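Local coordinates for putative molybdenum cofactor biosynthesis protein D2 (MoaD2) / thiamine S (Mycobacterium smegmatis, PDB 6JC0) that probably acts as a small ubiquitin-like sulfur carrier of the MoaD/ThiS family in the making of the molybdenum cofactor, at residues L28-A31 with T32-V36; K71-V74 with T75-V79; R52-K55 with R56-Y59. One frame throughout, in Å; residues are numbered along the deposited sequence.

How the contacts relate
All three contacts are local, each made where the chain passes between elements. Each has buried residues (I30 and T34; L73, Q77 and V79; L54 and Y59) and exposed ones (A31 and T32; V74 and T75; R52, K55 and R56). Contacts 1 and 2 touch, with centres about 7 Å apart: strand 34-35 pairs with strand 72-73, and I30 packs on L73. Contact 3 lies across the chain's centre, about 18 Å from both by centres, although its strand 58-61 neighbours strand 77-82 of contact 2. Contact 1 rests on one carbonyl with two donors. Contact 2 uses a glutamine and a water. Contact 3 lies where a helix gives way to a strand, with a cysteine packed on the helix end.

Contact 1 (L28-A31 with T32-V36); sequences LEIA and TGTSV
A31 and T34 close a type II beta turn where strand 25-31 ends and the chain leaves for strand 34-35. This is an edge corner of the beta-grasp fold of the ThiS family. T34 N donates to A31 O at 3.0 Å, with an N-H...O angle of 152°. T32 and G33 fill the two middle corners. G33 has a positive phi of 100°, where a side chain would crowd the preceding carbonyl. Beyond the turn, G33 and T34 pair with L73, and S35 caps helix 36-44 through E38 N.

The T34 side chain faces back to the strand. With OG1 beside its own backbone N (chi1 -62°), hydroxyl and N-H point to the same carbonyl. I30 CD1 meets T34 at CB, 3.8 Å away, with CG2 a little farther off, and the two side chains cross at a slant. This pair is buried, and I30 also packs on L39 of helix 36-44 and on V7 and V9 of strand 6-13. A31 and T32 are exposed; T32 points away from the strand. A31 O accepts twice, the second time from T34 OG1 at 2.5 Å, an unusually short length for such a bond.

Contact 2 (K71-V74 with T75-V79); sequences KPLV and TPQTV
L73 and Q77 meet across the bend that carries the chain from the short strand 72-73 into strand 77-82. The two segments run 130° apart, and V74, T75 and P76 make the change of direction. This bend leads into a central strand of the beta-grasp sheet.

The apolar packing centres on one methyl group. L73 CD2 lies obliquely above the oxygen and nitrogen end of the Q77 amide. It is 3.4 Å from Q77 OE1 and 3.6 Å from Q77 NE2. The same methyl is in looser contact with V79 CG2, at 4.4 Å. K71 comes past the oxygen end, with CE 3.9 Å from Q77 OE1 and only a little off the amide plane; the two side chains cross at a slant. Carbon thus meets the amide from two directions, over one face and beyond the oxygen.

The polar contacts hold the nitrogen end of that amide. Q77 has an unusual chi1 of -111° and is extended beyond CG, which carries the amide back inside the bend. There NE2 donates to T75 O at 3.1 Å, with an N-H...O angle of 154°. One water ties the inside of the bend together. It donates to P72 O at 2.8 Å and accepts from V74 N at 3.1 Å. A third bond, from Q77 NE2, is weak. The water thus bridges the backbone of the first segment to the side chain of the second.

T75 and V74 lie on the exposed outer part of the bend. On the inner side, L39 of helix 36-44 packs on L73 and V79. C61 of strand 58-61 touches K71, L73 and Q77. Strand 77-82 runs between strands 6-13 and 58-61, with Q77 bonded to T10 and T78 to D62.

Contact 3 (R52-K55 with R56-Y59); sequences RVLK and RCSY
C57 tucks its sulfur against V53 and L54 where helix 48-54 gives way to strand 58-61. The link is a type I beta turn from L54 to C57. C57 N donates to L54 O at 3.1 Å, with an N-H...O angle of 163°. R56 N makes a longer bond to V53 O, at 3.3 Å.

The inner side is the tightly packed one. C57 SG lies beside its own backbone N, at chi1 -76°, which turns it back toward V53 and L54. It is 3.8 Å from L54 CA and 3.9 Å from V53 CG1, with L54 CD2 a looser touch. L54 and Y59 cross at about a right angle, with L54 CD2 3.7 Å from Y59 OH.

The other side is looser. A water lies across L54 O from the C57 sulfur. It donates to L54 O at 2.9 Å and is equally far from Y59 OH, bridging the two residues. R52, K55 and R56 are exposed, each starting out away from the facing segment. R56 also packs on P84 and on the backbone of another protein chain in the assembly.

Inside the fold, V81 of strand 77-82 lies against L54, C57 and Y59. Helix 36-44 meets L54 and Y59 through V40, and V53 rests on A16 and A20 of helix 16-21. S58 pairs with L82 and Y59 with V66, which places the new strand between 77-82 and 64-65.

Contact 1 (L28-A31 with T32-V36)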
loop_
_atom_site.group_PDB
_atom_site.type_symbol
_atom_site.label_atom_id
_atom_site.label_comp_id
_atom_site.label_asym_id
_atom_site.label_seq_id
_atom_site.Cartn_x
_atom_site.Cartn_y
_atom_site.Cartn_z
ATOM N N LEU B 28 -11.071 -22.393 40.797
ATOM C CA LEU B 28 -11.646 -21.663 41.913
ATOM C C LEU B 28 -13.051 -22.123 42.269
ATOM O O LEU B 28 -13.881 -22.342 41.389
ATOM C CB LEU B 28 -11.673 -20.169 41.587
ATOM C CG LEU B 28 -11.280 -19.237 42.723
ATOM C CD1 LEU B 28 -9.816 -19.455 43.066
ATOM C CD2 LEU B 28 -11.552 -17.792 42.337
ATOM N N GLU B 29 -13.314 -22.257 43.566
ATOM C CA GLU B 29 -14.671 -22.484 44.044
ATOM C C GLU B 29 -15.343 -21.156 44.373
ATOM O O GLU B 29 -14.857 -20.400 45.216
ATOM C CB GLU B 29 -14.674 -23.387 45.281
ATOM C CG GLU B 29 -14.574 -24.873 44.984
ATOM C CD GLU B 29 -14.687 -25.723 46.241
ATOM O OE1 GLU B 29 -14.093 -25.344 47.274
ATOM O OE2 GLU B 29 -15.376 -26.764 46.199
ATOM N N ILE B 30 -16.456 -20.870 43.704
ATOM C CA ILE B 30 -17.232 -19.674 44.008
ATOM C C ILE B 30 -18.692 -20.024 44.257
ATOM O O ILE B 30 -19.203 -21.007 43.716
ATOM C CB ILE B 30 -17.162 -18.640 42.878
ATOM C CG1 ILE B 30 -17.762 -19.223 41.598
ATOM C CG2 ILE B 30 -15.723 -18.163 42.667
ATOM C CD1 ILE B 30 -17.988 -18.208 40.528
ATOM N N ALA B 31 -19.357 -19.213 45.076
ATOM C CA ALA B 31 -20.769 -19.417 45.377
ATOM C C ALA B 31 -21.588 -19.410 44.094
ATOM O O ALA B 31 -21.422 -18.532 43.245
ATOM C CB ALA B 31 -21.273 -18.350 46.333
ATOM N N THR B 32 -22.458 -20.404 43.954
ATOM C CA THR B 32 -23.328 -20.500 42.791
ATOM C C THR B 32 -24.161 -19.233 42.670
ATOM O O THR B 32 -24.784 -18.793 43.639
ATOM C CB THR B 32 -24.249 -21.730 42.874
ATOM O OG1 THR B 32 -23.456 -22.902 43.094
ATOM C CG2 THR B 32 -25.042 -21.894 41.583
ATOM N N GLY B 33 -24.142 -18.632 41.484
ATOM C CA GLY B 33 -24.853 -17.390 41.253
ATOM C C GLY B 33 -23.962 -16.160 41.291
ATOM O O GLY B 33 -24.415 -15.058 40.984
ATOM N N THR B 34 -22.701 -16.344 41.675
ATOM C CA THR B 34 -21.739 -15.247 41.692
ATOM C C THR B 34 -21.644 -14.611 40.310
ATOM O O THR B 34 -21.474 -15.308 39.314
ATOM C CB THR B 34 -20.332 -15.723 42.123
ATOM O OG1 THR B 34 -20.378 -16.241 43.458
ATOM C CG2 THR B 34 -19.331 -14.578 42.066
ATOM N N SER B 35 -21.771 -13.292 40.245
ATOM C CA SER B 35 -21.662 -12.594 38.972
ATOM C C SER B 35 -20.203 -12.529 38.535
ATOM O O SER B 35 -19.296 -12.693 39.352
ATOM C CB SER B 35 -22.245 -11.185 39.073
ATOM O OG SER B 35 -21.375 -10.335 39.801
ATOM N N VAL B 36 -19.978 -12.284 37.249
ATOM C CA VAL B 36 -18.620 -12.134 36.741
ATOM C C VAL B 36 -17.926 -10.974 37.447
ATOM O O VAL B 36 -16.746 -11.061 37.783
ATOM C CB VAL B 36 -18.595 -11.903 35.221
ATOM C CG1 VAL B 36 -17.164 -11.739 34.731
ATOM C CG2 VAL B 36 -19.276 -13.056 34.496
#

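Contact 2 (K71-V74 with T75-V79)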
loop_
_atom_site.group_PDB
_atom_site.type_symbol
_atom_site.label_atom_id
_atom_site.label_comp_id
_atom_site.label_asym_id
_atom_site.label_seq_id
_atom_site.Cartn_x
_atom_site.Cartn_y
_atom_site.Cartn_z
ATOM N N LYS B 71 -23.726 -10.941 34.802
ATOM C CA LYS B 71 -23.953 -12.333 34.413
ATOM C C LYS B 71 -23.614 -13.307 35.535
ATOM O O LYS B 71 -22.473 -13.364 35.987
ATOM C CB LYS B 71 -23.127 -12.685 33.176
ATOM C CG LYS B 71 -23.093 -14.177 32.870
ATOM C CD LYS B 71 -22.110 -14.489 31.750
ATOM C CE LYS B 71 -21.951 -15.990 31.544
ATOM N NZ LYS B 71 -23.193 -16.620 31.030
ATOM N N PRO B 72 -24.611 -14.078 35.987
ATOM C CA PRO B 72 -24.402 -15.047 37.066
ATOM C C PRO B 72 -23.630 -16.281 36.609
ATOM O O PRO B 72 -23.864 -16.786 35.510
ATOM C CB PRO B 72 -25.830 -15.432 37.482
ATOM C CG PRO B 72 -26.727 -14.408 36.833
ATOM C CD PRO B 72 -26.024 -13.999 35.587
ATOM N N LEU B 73 -22.721 -16.759 37.453
ATOM C CA LEU B 73 -22.006 -18.003 37.194
ATOM C C LEU B 73 -22.685 -19.147 37.948
ATOM O O LEU B 73 -22.562 -19.249 39.162
ATOM C CB LEU B 73 -20.537 -17.864 37.604
ATOM C CG LEU B 73 -19.776 -16.764 36.852
ATOM C CD1 LEU B 73 -18.483 -16.376 37.564
ATOM C CD2 LEU B 73 -19.480 -17.208 35.420
ATOM N N VAL B 74 -23.414 -19.998 37.230
ATOM C CA VAL B 74 -24.242 -21.019 37.880
ATOM C C VAL B 74 -23.894 -22.434 37.441
ATOM O O VAL B 74 -24.569 -23.395 37.809
ATOM C CB VAL B 74 -25.734 -20.780 37.609
ATOM C CG1 VAL B 74 -26.181 -19.479 38.254
ATOM C CG2 VAL B 74 -26.009 -20.767 36.113
ATOM N N THR B 75 -22.828 -22.551 36.660
ATOM C CA THR B 75 -22.413 -23.826 36.102
ATOM C C THR B 75 -20.902 -23.792 35.935
ATOM O O THR B 75 -20.347 -22.729 35.667
ATOM C CB THR B 75 -23.121 -24.105 34.748
ATOM O OG1 THR B 75 -22.503 -25.219 34.093
ATOM C CG2 THR B 75 -23.054 -22.885 33.842
ATOM N N PRO B 76 -20.228 -24.941 36.138
ATOM C CA PRO B 76 -18.772 -25.011 35.964
ATOM C C PRO B 76 -18.363 -24.435 34.617
ATOM O O PRO B 76 -18.995 -24.737 33.605
ATOM C CB PRO B 76 -18.481 -26.508 36.050
ATOM C CG PRO B 76 -19.562 -27.025 36.945
ATOM C CD PRO B 76 -20.787 -26.225 36.597
ATOM N N GLN B 77 -17.326 -23.607 34.614
ATOM C CA GLN B 77 -17.064 -22.714 33.492
ATOM C C GLN B 77 -15.605 -22.325 33.385
ATOM O O GLN B 77 -14.875 -22.359 34.371
ATOM C CB GLN B 77 -17.884 -21.439 33.653
ATOM C CG GLN B 77 -19.001 -21.252 32.679
ATOM C CD GLN B 77 -19.814 -20.028 33.026
ATOM O OE1 GLN B 77 -19.596 -18.951 32.479
ATOM N NE2 GLN B 77 -20.750 -20.185 33.953
ATOM N N THR B 78 -15.196 -21.917 32.189
ATOM C CA THR B 78 -13.891 -21.304 32.007
ATOM C C THR B 78 -14.068 -19.809 31.779
ATOM O O THR B 78 -14.788 -19.393 30.872
ATOM C CB THR B 78 -13.127 -21.924 30.830
ATOM O OG1 THR B 78 -12.923 -23.318 31.082
ATOM C CG2 THR B 78 -11.779 -21.244 30.653
ATOM N N VAL B 79 -13.432 -19.002 32.621
ATOM C CA VAL B 79 -13.465 -17.556 32.456
ATOM C C VAL B 79 -12.100 -17.053 31.984
ATOM O O VAL B 79 -11.089 -17.241 32.667
ATOM C CB VAL B 79 -13.855 -16.837 33.766
ATOM C CG1 VAL B 79 -13.810 -15.326 33.581
ATOM C CG2 VAL B 79 -15.237 -17.271 34.230
HETATM O O HOH W 1 -23.495 -19.198 34.201
#

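Contact 3 (R52-K55 with R56-Y59)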
loop_
_atom_site.group_PDB
_atom_site.type_symbol
_atom_site.label_atom_id
_atom_site.label_comp_id
_atom_site.label_asym_id
_atom_site.label_seq_id
_atom_site.Cartn_x
_atom_site.Cartn_y
_atom_site.Cartn_z
ATOM N N ARG B 52 -5.323 -3.799 39.404
ATOM C CA ARG B 52 -5.136 -2.664 38.509
ATOM C C ARG B 52 -5.341 -3.062 37.043
ATOM O O ARG B 52 -6.068 -2.397 36.307
ATOM C CB ARG B 52 -3.737 -2.070 38.708
ATOM C CG ARG B 52 -3.653 -0.564 38.520
ATOM C CD ARG B 52 -2.249 -0.031 38.816
ATOM N NE ARG B 52 -1.803 -0.349 40.173
ATOM C CZ ARG B 52 -0.799 -1.175 40.457
ATOM N NH1 ARG B 52 -0.123 -1.764 39.479
ATOM N NH2 ARG B 52 -0.465 -1.406 41.721
ATOM N N VAL B 53 -4.700 -4.152 36.630
ATOM C CA VAL B 53 -4.819 -4.641 35.260
ATOM C C VAL B 53 -6.253 -5.052 34.929
ATOM O O VAL B 53 -6.732 -4.811 33.818
ATOM C CB VAL B 53 -3.866 -5.833 35.009
ATOM C CG1 VAL B 53 -4.233 -6.576 33.721
ATOM C CG2 VAL B 53 -2.422 -5.351 34.955
ATOM N N LEU B 54 -6.941 -5.652 35.899
ATOM C CA LEU B 54 -8.305 -6.139 35.690
ATOM C C LEU B 54 -9.300 -5.036 35.331
ATOM O O LEU B 54 -10.293 -5.292 34.650
ATOM C CB LEU B 54 -8.806 -6.873 36.935
ATOM C CG LEU B 54 -8.187 -8.235 37.250
ATOM C CD1 LEU B 54 -8.809 -8.811 38.511
ATOM C CD2 LEU B 54 -8.369 -9.184 36.086
ATOM N N LYS B 55 -9.036 -3.817 35.794
ATOM C CA LYS B 55 -9.941 -2.699 35.550
ATOM C C LYS B 55 -10.219 -2.494 34.066
ATOM O O LYS B 55 -11.331 -2.140 33.677
ATOM C CB LYS B 55 -9.378 -1.407 36.150
ATOM C CG LYS B 55 -9.751 -1.188 37.606
ATOM C CD LYS B 55 -9.806 0.295 37.937
ATOM C CE LYS B 55 -10.794 0.573 39.061
ATOM N NZ LYS B 55 -11.133 2.021 39.148
ATOM N N ARG B 56 -9.211 -2.743 33.239
ATOM C CA ARG B 56 -9.324 -2.491 31.809
ATOM C C ARG B 56 -9.483 -3.776 30.995
ATOM O O ARG B 56 -9.402 -3.754 29.770
ATOM C CB ARG B 56 -8.103 -1.711 31.321
ATOM C CG ARG B 56 -7.882 -0.403 32.061
ATOM C CD ARG B 56 -6.628 0.299 31.576
ATOM N NE ARG B 56 -6.668 0.526 30.135
ATOM C CZ ARG B 56 -5.698 1.112 29.442
ATOM N NH1 ARG B 56 -4.600 1.537 30.059
ATOM N NH2 ARG B 56 -5.825 1.272 28.131
ATOM N N CYS B 57 -9.718 -4.892 31.677
ATOM C CA CYS B 57 -9.865 -6.173 30.992
ATOM C C CYS B 57 -11.281 -6.414 30.475
ATOM O O CYS B 57 -12.253 -5.867 31.003
ATOM C CB CYS B 57 -9.461 -7.324 31.919
ATOM S SG CYS B 57 -7.680 -7.507 32.147
ATOM N N SER B 58 -11.384 -7.232 29.431
ATOM C CA SER B 58 -12.662 -7.790 29.012
ATOM C C SER B 58 -12.661 -9.265 29.381
ATOM O O SER B 58 -11.636 -9.795 29.821
ATOM C CB SER B 58 -12.900 -7.595 27.515
ATOM O OG SER B 58 -11.911 -8.260 26.755
ATOM N N TYR B 59 -13.799 -9.933 29.221
ATOM C CA TYR B 59 -13.926 -11.298 29.717
ATOM C C TYR B 59 -14.707 -12.216 28.786
ATOM O O TYR B 59 -15.670 -11.802 28.136
ATOM C CB TYR B 59 -14.577 -11.287 31.106
ATOM C CG TYR B 59 -13.811 -10.440 32.093
ATOM C CD1 TYR B 59 -12.747 -10.971 32.816
ATOM C CD2 TYR B 59 -14.125 -9.098 32.277
ATOM C CE1 TYR B 59 -12.026 -10.192 33.705
ATOM C CE2 TYR B 59 -13.407 -8.310 33.160
ATOM C CZ TYR B 59 -12.363 -8.865 33.874
ATOM O OH TYR B 59 -11.651 -8.089 34.758
HETATM O O HOH W 2 -13.041 -5.587 35.376
#